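Local coordinates for protein succinyl-CoA:3-ketoacid coenzyme A transferase subunit B (Helicobacter pylori, PDB 3RRL) that catalyses the transfer of coenzyme A from succinyl-CoA to a 3-oxo acid, giving a 3-oxoacyl-CoA and succinate, at residues A172-S177 against A201-R206; I6-K11 against L183-E188. All coordinates share one frame; numbering follows the deposited sequence.

Interaction 1: residues A172-S177 against A201-R206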
ATOM      1  N   ALA B 172       5.284  30.159  28.101  1.00 36.89           N
ATOM      2  CA  ALA B 172       6.131  29.087  28.580  1.00 33.41           C
ATOM      3  C   ALA B 172       6.259  27.847  27.710  1.00 34.76           C
ATOM      4  O   ALA B 172       5.538  27.659  26.747  1.00 33.60           O
ATOM      5  CB  ALA B 172       5.663  28.683  29.943  1.00 32.85           C
ATOM      6  N   VAL B 173       7.219  27.016  28.082  1.00 31.11           N
ATOM      7  CA  VAL B 173       7.424  25.729  27.467  1.00 29.61           C
ATOM      8  C   VAL B 173       7.089  24.652  28.498  1.00 31.74           C
ATOM      9  O   VAL B 173       7.570  24.682  29.613  1.00 29.17           O
ATOM     10  CB  VAL B 173       8.856  25.548  26.987  1.00 26.70           C
ATOM     11  CG1 VAL B 173       9.016  24.215  26.328  1.00 23.34           C
ATOM     12  CG2 VAL B 173       9.235  26.650  26.061  1.00 27.65           C
ATOM     13  N   PHE B 174       6.255  23.705  28.100  1.00 30.50           N
ATOM     14  CA  PHE B 174       5.836  22.623  28.957  1.00 30.17           C
ATOM     15  C   PHE B 174       6.164  21.296  28.309  1.00 32.82           C
ATOM     16  O   PHE B 174       6.185  21.186  27.099  1.00 29.63           O
ATOM     17  CB  PHE B 174       4.329  22.644  29.167  1.00 33.97           C
ATOM     18  CG  PHE B 174       3.808  23.878  29.819  1.00 37.46           C
ATOM     19  CD1 PHE B 174       3.611  23.920  31.180  1.00 37.31           C
ATOM     20  CD2 PHE B 174       3.477  24.982  29.068  1.00 38.23           C
ATOM     21  CE1 PHE B 174       3.119  25.040  31.774  1.00 36.28           C
ATOM     22  CE2 PHE B 174       2.983  26.107  29.665  1.00 37.83           C
ATOM     23  CZ  PHE B 174       2.802  26.135  31.017  1.00 37.12           C
ATOM     24  N   GLU B 175       6.424  20.291  29.133  1.00 34.48           N
ATOM     25  CA  GLU B 175       6.623  18.931  28.654  1.00 34.26           C
ATOM     26  C   GLU B 175       5.619  17.985  29.302  1.00 35.98           C
ATOM     27  O   GLU B 175       5.062  18.278  30.357  1.00 41.99           O
ATOM     28  CB  GLU B 175       8.058  18.472  28.902  1.00 33.87           C
ATOM     29  CG  GLU B 175       9.054  19.144  27.971  1.00 42.54           C
ATOM     30  CD  GLU B 175      10.499  18.784  28.269  1.00 51.93           C
ATOM     31  OE1 GLU B 175      10.749  18.032  29.239  1.00 54.74           O
ATOM     32  OE2 GLU B 175      11.387  19.265  27.526  1.00 53.13           O
ATOM     33  N   PHE B 176       5.379  16.855  28.654  1.00 35.78           N
ATOM     34  CA  PHE B 176       4.405  15.889  29.137  1.00 37.53           C
ATOM     35  C   PHE B 176       5.030  14.519  29.347  1.00 39.53           C
ATOM     36  O   PHE B 176       5.664  13.983  28.443  1.00 40.35           O
ATOM     37  CB  PHE B 176       3.233  15.791  28.155  1.00 32.88           C
ATOM     38  CG  PHE B 176       2.400  17.031  28.098  1.00 36.98           C
ATOM     39  CD1 PHE B 176       2.695  18.042  27.194  1.00 39.20           C
ATOM     40  CD2 PHE B 176       1.333  17.200  28.959  1.00 34.54           C
ATOM     41  CE1 PHE B 176       1.934  19.196  27.145  1.00 32.57           C
ATOM     42  CE2 PHE B 176       0.574  18.347  28.912  1.00 34.86           C
ATOM     43  CZ  PHE B 176       0.876  19.345  28.003  1.00 32.23           C
ATOM     44  N   SER B 177       4.871  13.983  30.556  1.00 58.39           N
ATOM     45  CA  SER B 177       5.210  12.593  30.868  1.00 66.19           C
ATOM     46  C   SER B 177       4.278  12.099  31.964  1.00 71.94           C
ATOM     47  O   SER B 177       3.969  12.843  32.896  1.00 75.26           O
ATOM     48  CB  SER B 177       6.651  12.480  31.366  1.00 67.28           C
ATOM     49  OG  SER B 177       7.561  13.068  30.456  1.00 68.96           O
ATOM     50  N   ALA B 201      -4.625  24.435  33.776  1.00 42.95           N
ATOM     51  CA  ALA B 201      -4.082  23.095  33.956  1.00 39.89           C
ATOM     52  C   ALA B 201      -3.185  23.053  35.187  1.00 42.35           C
ATOM     53  O   ALA B 201      -2.524  24.038  35.510  1.00 45.04           O
ATOM     54  CB  ALA B 201      -3.297  22.674  32.718  1.00 37.32           C
ATOM     55  N   GLU B 202      -3.182  21.920  35.881  1.00 43.23           N
ATOM     56  CA  GLU B 202      -2.264  21.704  36.991  1.00 47.16           C
ATOM     57  C   GLU B 202      -0.938  21.192  36.456  1.00 44.73           C
ATOM     58  O   GLU B 202      -0.908  20.281  35.622  1.00 43.87           O
ATOM     59  CB  GLU B 202      -2.836  20.685  37.977  1.00 54.97           C
ATOM     60  CG  GLU B 202      -4.150  21.100  38.611  1.00 62.56           C
ATOM     61  CD  GLU B 202      -4.842  19.950  39.325  1.00 69.37           C
ATOM     62  OE1 GLU B 202      -4.654  18.780  38.910  1.00 67.14           O
ATOM     63  OE2 GLU B 202      -5.572  20.218  40.305  1.00 74.27           O
ATOM     64  N   PHE B 203       0.161  21.760  36.942  1.00 41.39           N
ATOM     65  CA  PHE B 203       1.477  21.357  36.457  1.00 39.98           C
ATOM     66  C   PHE B 203       2.529  21.390  37.558  1.00 42.79           C
ATOM     67  O   PHE B 203       2.355  22.063  38.574  1.00 44.65           O
ATOM     68  CB  PHE B 203       1.913  22.247  35.283  1.00 31.63           C
ATOM     69  CG  PHE B 203       2.013  23.710  35.629  1.00 32.34           C
ATOM     70  CD1 PHE B 203       3.229  24.269  36.004  1.00 32.01           C
ATOM     71  CD2 PHE B 203       0.898  24.528  35.575  1.00 34.80           C
ATOM     72  CE1 PHE B 203       3.331  25.616  36.321  1.00 31.11           C
ATOM     73  CE2 PHE B 203       0.995  25.876  35.888  1.00 37.13           C
ATOM     74  CZ  PHE B 203       2.216  26.420  36.263  1.00 34.13           C
ATOM     75  N   GLU B 204       3.619  20.659  37.340  1.00 40.86           N
ATOM     76  CA  GLU B 204       4.754  20.668  38.252  1.00 43.27           C
ATOM     77  C   GLU B 204       5.770  21.678  37.744  1.00 38.91           C
ATOM     78  O   GLU B 204       5.995  21.780  36.538  1.00 34.69           O
ATOM     79  CB  GLU B 204       5.412  19.290  38.303  1.00 50.25           C
ATOM     80  CG  GLU B 204       4.502  18.162  38.747  1.00 59.84           C
ATOM     81  CD  GLU B 204       5.099  16.789  38.456  1.00 68.52           C
ATOM     82  OE1 GLU B 204       6.184  16.729  37.836  1.00 71.27           O
ATOM     83  OE2 GLU B 204       4.483  15.769  38.843  1.00 70.74           O
ATOM     84  N   VAL B 205       6.401  22.406  38.661  1.00 35.90           N
ATOM     85  CA  VAL B 205       7.388  23.395  38.262  1.00 32.51           C
ATOM     86  C   VAL B 205       8.775  22.762  38.259  1.00 35.74           C
ATOM     87  O   VAL B 205       9.368  22.464  39.301  1.00 38.89           O
ATOM     88  CB  VAL B 205       7.368  24.602  39.216  1.00 34.52           C
ATOM     89  CG1 VAL B 205       8.526  25.546  38.904  1.00 33.94           C
ATOM     90  CG2 VAL B 205       6.027  25.317  39.123  1.00 32.41           C
ATOM     91  N   ARG B 206       9.245  22.526  37.044  1.00 33.45           N
ATOM     92  CA  ARG B 206      10.551  21.967  36.728  1.00 32.58           C
ATOM     93  C   ARG B 206      11.607  22.935  36.192  1.00 37.12           C
ATOM     94  O   ARG B 206      12.509  22.508  35.478  1.00 41.85           O
ATOM     95  CB  ARG B 206      10.425  20.697  35.894  1.00 38.40           C
ATOM     96  CG  ARG B 206       9.731  19.569  36.663  1.00 41.22           C
ATOM     97  CD  ARG B 206      10.475  19.248  37.964  1.00 41.49           C
ATOM     98  NE  ARG B 206       9.851  18.153  38.703  1.00 43.10           N
ATOM     99  CZ  ARG B 206       8.914  18.310  39.635  1.00 44.75           C
ATOM    100  NH1 ARG B 206       8.408  17.251  40.251  1.00 46.49           N
ATOM    101  NH2 ARG B 206       8.480  19.523  39.955  1.00 42.07           N
TER
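Phe174 and Phe203 meet in a T-shaped pair that joins strand 172-177 to the C-terminal segment, whose strand 204-205 is separated from it in the sheet by strand 180-186. Along residues 172-177, alternate side chains fall on opposite faces of the sheet. Ala172 comes first on the face used by this contact, laid against Leu183 of the intervening strand, while Val173 turns to the other face. Phe174 follows on the same face as Ala172. With CG anti to its carbonyl carbon (chi1 -61°), its ring extends across the middle strand until CE1 stands 4.2 Å from CG of Phe203, over one face of that ring and toward its rim. The planes are close to perpendicular, at 82°, and the ring centroids lie 5.7 Å apart, so an edge C-H of Phe174 is offered to the pi cloud of Phe203. Phe176, next on this face, shares Met181 and Leu167 with Phe174. Beyond the aromatic pair, Arg206 folds back on its own segment: NH2 donates to Val205 O at 3.1 Å, and Glu204 OE1 stands over one guanidinium face, a salt bridge of charges alone with no N-H aimed at it; that oxygen also pairs with Lys182. The contact sits at one margin of the large mixed sheet, with helix 192-198 packed over it: Val195 touches Ala172 and Phe174, Lys196 touches Phe203, and strand 180-186 lies in the middle.

Interaction 2: residues I6-K11 against L183-E188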
ATOM      1  N   ILE B   6       7.407  31.088  17.618  1.00 38.88           N
ATOM      2  CA  ILE B   6       7.992  30.540  16.409  1.00 37.99           C
ATOM      3  C   ILE B   6       9.484  30.299  16.571  1.00 35.69           C
ATOM      4  O   ILE B   6       9.976  29.190  16.344  1.00 35.38           O
ATOM      5  CB  ILE B   6       7.715  31.464  15.212  1.00 40.98           C
ATOM      6  CG1 ILE B   6       6.244  31.354  14.813  1.00 45.52           C
ATOM      7  CG2 ILE B   6       8.622  31.117  14.032  1.00 39.97           C
ATOM      8  CD1 ILE B   6       5.745  32.531  14.004  1.00 50.80           C
ATOM      9  N   LYS B   7      10.199  31.338  16.979  1.00 36.45           N
ATOM     10  CA  LYS B   7      11.633  31.234  17.215  1.00 42.98           C
ATOM     11  C   LYS B   7      12.014  30.164  18.246  1.00 42.20           C
ATOM     12  O   LYS B   7      13.062  29.528  18.119  1.00 44.62           O
ATOM     13  CB  LYS B   7      12.217  32.603  17.582  1.00 44.99           C
ATOM     14  CG  LYS B   7      12.203  33.555  16.387  1.00 49.58           C
ATOM     15  CD  LYS B   7      12.986  34.833  16.621  1.00 52.58           C
ATOM     16  CE  LYS B   7      12.977  35.690  15.361  1.00 57.25           C
ATOM     17  NZ  LYS B   7      13.673  36.996  15.543  1.00 61.72           N
ATOM     18  N   ARG B   8      11.172  29.953  19.254  1.00 37.20           N
ATOM     19  CA  ARG B   8      11.456  28.918  20.250  1.00 36.16           C
ATOM     20  C   ARG B   8      11.177  27.543  19.650  1.00 34.76           C
ATOM     21  O   ARG B   8      11.922  26.592  19.873  1.00 36.51           O
ATOM     22  CB  ARG B   8      10.642  29.136  21.530  1.00 33.99           C
ATOM     23  CG  ARG B   8      10.814  28.042  22.580  1.00 34.11           C
ATOM     24  CD  ARG B   8      12.285  27.828  22.950  1.00 37.40           C
ATOM     25  NE  ARG B   8      12.460  26.690  23.854  1.00 36.94           N
ATOM     26  CZ  ARG B   8      12.510  25.419  23.455  1.00 36.39           C
ATOM     27  NH1 ARG B   8      12.663  24.450  24.341  1.00 35.99           N
ATOM     28  NH2 ARG B   8      12.410  25.114  22.169  1.00 32.38           N
ATOM     29  N   ALA B   9      10.110  27.453  18.865  1.00 33.06           N
ATOM     30  CA  ALA B   9       9.789  26.219  18.156  1.00 32.60           C
ATOM     31  C   ALA B   9      10.908  25.816  17.198  1.00 32.55           C
ATOM     32  O   ALA B   9      11.199  24.629  17.034  1.00 29.81           O
ATOM     33  CB  ALA B   9       8.478  26.369  17.400  1.00 28.47           C
ATOM     34  N   ALA B  10      11.534  26.806  16.564  1.00 35.37           N
ATOM     35  CA  ALA B  10      12.592  26.536  15.591  1.00 40.10           C
ATOM     36  C   ALA B  10      13.771  25.806  16.222  1.00 43.47           C
ATOM     37  O   ALA B  10      14.465  25.039  15.561  1.00 46.57           O
ATOM     38  CB  ALA B  10      13.061  27.824  14.940  1.00 39.87           C
ATOM     39  N   LYS B  11      13.989  26.050  17.506  1.00 43.94           N
ATOM     40  CA  LYS B  11      15.090  25.425  18.220  1.00 41.69           C
ATOM     41  C   LYS B  11      14.925  23.912  18.314  1.00 36.43           C
ATOM     42  O   LYS B  11      15.896  23.188  18.557  1.00 33.92           O
ATOM     43  CB  LYS B  11      15.237  26.037  19.613  1.00 44.60           C
ATOM     44  CG  LYS B  11      15.647  27.504  19.599  1.00 51.94           C
ATOM     45  CD  LYS B  11      15.906  28.018  21.011  1.00 58.20           C
ATOM     46  CE  LYS B  11      16.703  29.313  20.992  1.00 63.13           C
ATOM     47  NZ  LYS B  11      16.016  30.401  20.235  1.00 65.98           N
ATOM     48  N   LEU B 183       6.369  22.412  33.689  1.00 35.58           N
ATOM     49  CA  LEU B 183       6.781  23.689  33.140  1.00 31.33           C
ATOM     50  C   LEU B 183       8.290  23.652  33.168  1.00 34.03           C
ATOM     51  O   LEU B 183       8.888  23.699  34.236  1.00 37.29           O
ATOM     52  CB  LEU B 183       6.320  24.804  34.076  1.00 29.24           C
ATOM     53  CG  LEU B 183       6.902  26.189  33.797  1.00 32.58           C
ATOM     54  CD1 LEU B 183       6.510  26.642  32.391  1.00 30.27           C
ATOM     55  CD2 LEU B 183       6.449  27.208  34.835  1.00 33.40           C
ATOM     56  N   VAL B 184       8.916  23.514  32.004  1.00 32.04           N
ATOM     57  CA  VAL B 184      10.370  23.454  31.964  1.00 31.16           C
ATOM     58  C   VAL B 184      11.068  24.732  31.511  1.00 32.23           C
ATOM     59  O   VAL B 184      12.290  24.817  31.569  1.00 38.60           O
ATOM     60  CB  VAL B 184      10.851  22.263  31.121  1.00 29.51           C
ATOM     61  CG1 VAL B 184      10.293  20.977  31.692  1.00 30.44           C
ATOM     62  CG2 VAL B 184      10.422  22.425  29.661  1.00 27.18           C
ATOM     63  N   GLU B 185      10.306  25.715  31.044  1.00 29.90           N
ATOM     64  CA  GLU B 185      10.914  26.960  30.582  1.00 33.75           C
ATOM     65  C   GLU B 185       9.957  28.155  30.642  1.00 36.04           C
ATOM     66  O   GLU B 185       8.773  28.033  30.324  1.00 38.23           O
ATOM     67  CB  GLU B 185      11.452  26.765  29.161  1.00 40.16           C
ATOM     68  CG  GLU B 185      12.445  27.811  28.687  1.00 44.99           C
ATOM     69  CD  GLU B 185      12.927  27.555  27.255  1.00 48.11           C
ATOM     70  OE1 GLU B 185      13.094  26.374  26.872  1.00 48.20           O
ATOM     71  OE2 GLU B 185      13.136  28.536  26.512  1.00 49.26           O
ATOM     72  N   LEU B 186      10.486  29.316  31.015  1.00 34.64           N
ATOM     73  CA  LEU B 186       9.752  30.572  30.917  1.00 35.39           C
ATOM     74  C   LEU B 186      10.270  31.328  29.700  1.00 36.91           C
ATOM     75  O   LEU B 186      11.479  31.375  29.469  1.00 38.97           O
ATOM     76  CB  LEU B 186       9.963  31.431  32.171  1.00 33.84           C
ATOM     77  CG  LEU B 186       9.365  30.977  33.510  1.00 31.95           C
ATOM     78  CD1 LEU B 186       9.879  31.844  34.664  1.00 31.97           C
ATOM     79  CD2 LEU B 186       7.838  30.981  33.465  1.00 32.05           C
ATOM     80  N   GLN B 187       9.363  31.909  28.918  1.00 35.70           N
ATOM     81  CA  GLN B 187       9.767  32.745  27.792  1.00 36.44           C
ATOM     82  C   GLN B 187      10.347  34.060  28.308  1.00 41.65           C
ATOM     83  O   GLN B 187      10.100  34.448  29.452  1.00 38.86           O
ATOM     84  CB  GLN B 187       8.591  33.004  26.844  1.00 36.31           C
ATOM     85  CG  GLN B 187       8.136  31.781  26.041  1.00 34.21           C
ATOM     86  CD  GLN B 187       8.860  31.639  24.715  1.00 38.63           C
ATOM     87  OE1 GLN B 187      10.040  31.965  24.603  1.00 40.86           O
ATOM     88  NE2 GLN B 187       8.147  31.155  23.696  1.00 38.05           N
ATOM     89  N   GLU B 188      11.124  34.736  27.465  1.00 49.06           N
ATOM     90  CA  GLU B 188      11.810  35.966  27.857  1.00 52.96           C
ATOM     91  C   GLU B 188      10.861  37.037  28.389  1.00 50.74           C
ATOM     92  O   GLU B 188       9.884  37.388  27.735  1.00 46.49           O
ATOM     93  CB  GLU B 188      12.624  36.521  26.686  1.00 60.37           C
ATOM     94  CG  GLU B 188      14.109  36.210  26.758  1.00 69.94           C
ATOM     95  CD  GLU B 188      14.810  36.983  27.866  1.00 78.44           C
ATOM     96  OE1 GLU B 188      16.051  36.871  27.985  1.00 80.77           O
ATOM     97  OE2 GLU B 188      14.119  37.705  28.617  1.00 80.85           O
TER
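Arg8 of helix 2-10 reaches over to Glu185 and Gln187 at the end of strand 180-186, where a classic beta bulge sets both Val184 and Glu185 opposite Val173. The close-packed part is the stem of the arginine. Its CB lies 3.9 Å from NE2 of Gln187, a buried amide whose main partner is the carbonyl oxygen of Thr169, and its side chain also rests on Val173, Gln166 and Ile168. Farther out, at the partly exposed margin, the contact is carried by a charged pair, and the two segments together bury only 137 Å². Arg8 bends at chi2 (55°), whereas Glu185 is extended beyond CG and advances to meet it. Guanidinium and carboxylate are turned only 24° apart, and NH2, on the far branch, forms a salt bridge with Glu12; two acidic residues thus flank one cation, probably limiting its rotation and sharing its charge. The grip on Glu185 is side-on, and OE2 takes only a weak bond from NE. Both stronger bonds converge on the syn side of Glu185 OE1, tilted to the same face of the carboxylate plane, from Arg8 NE at 3.1 Å and Arg8 NH1 at 3.2 Å.

Overall arrangement
Strand 180-186 is what interactions 1 and 2 have in common. Their centres are 13 Å apart, and the strand is bonded to one segment of interaction 1 on each edge: Val173 N lies 2.9 Å from Glu185 O, and Leu183 N lies 2.9 Å from Glu204 O, both probable hydrogen bonds. Alternation along strand 172-177 divides the work, Ala172 and Phe174 looking to helix 192-198 and Val173 to Arg8 of helix 2-10, so helix 192-198 packs over interaction 1 on one face, while interaction 2 brings helix 2-10 to the other. Both are away from Glu43, the predicted catalytic residue, which follows strand 39-42 in the other half of the same sheet.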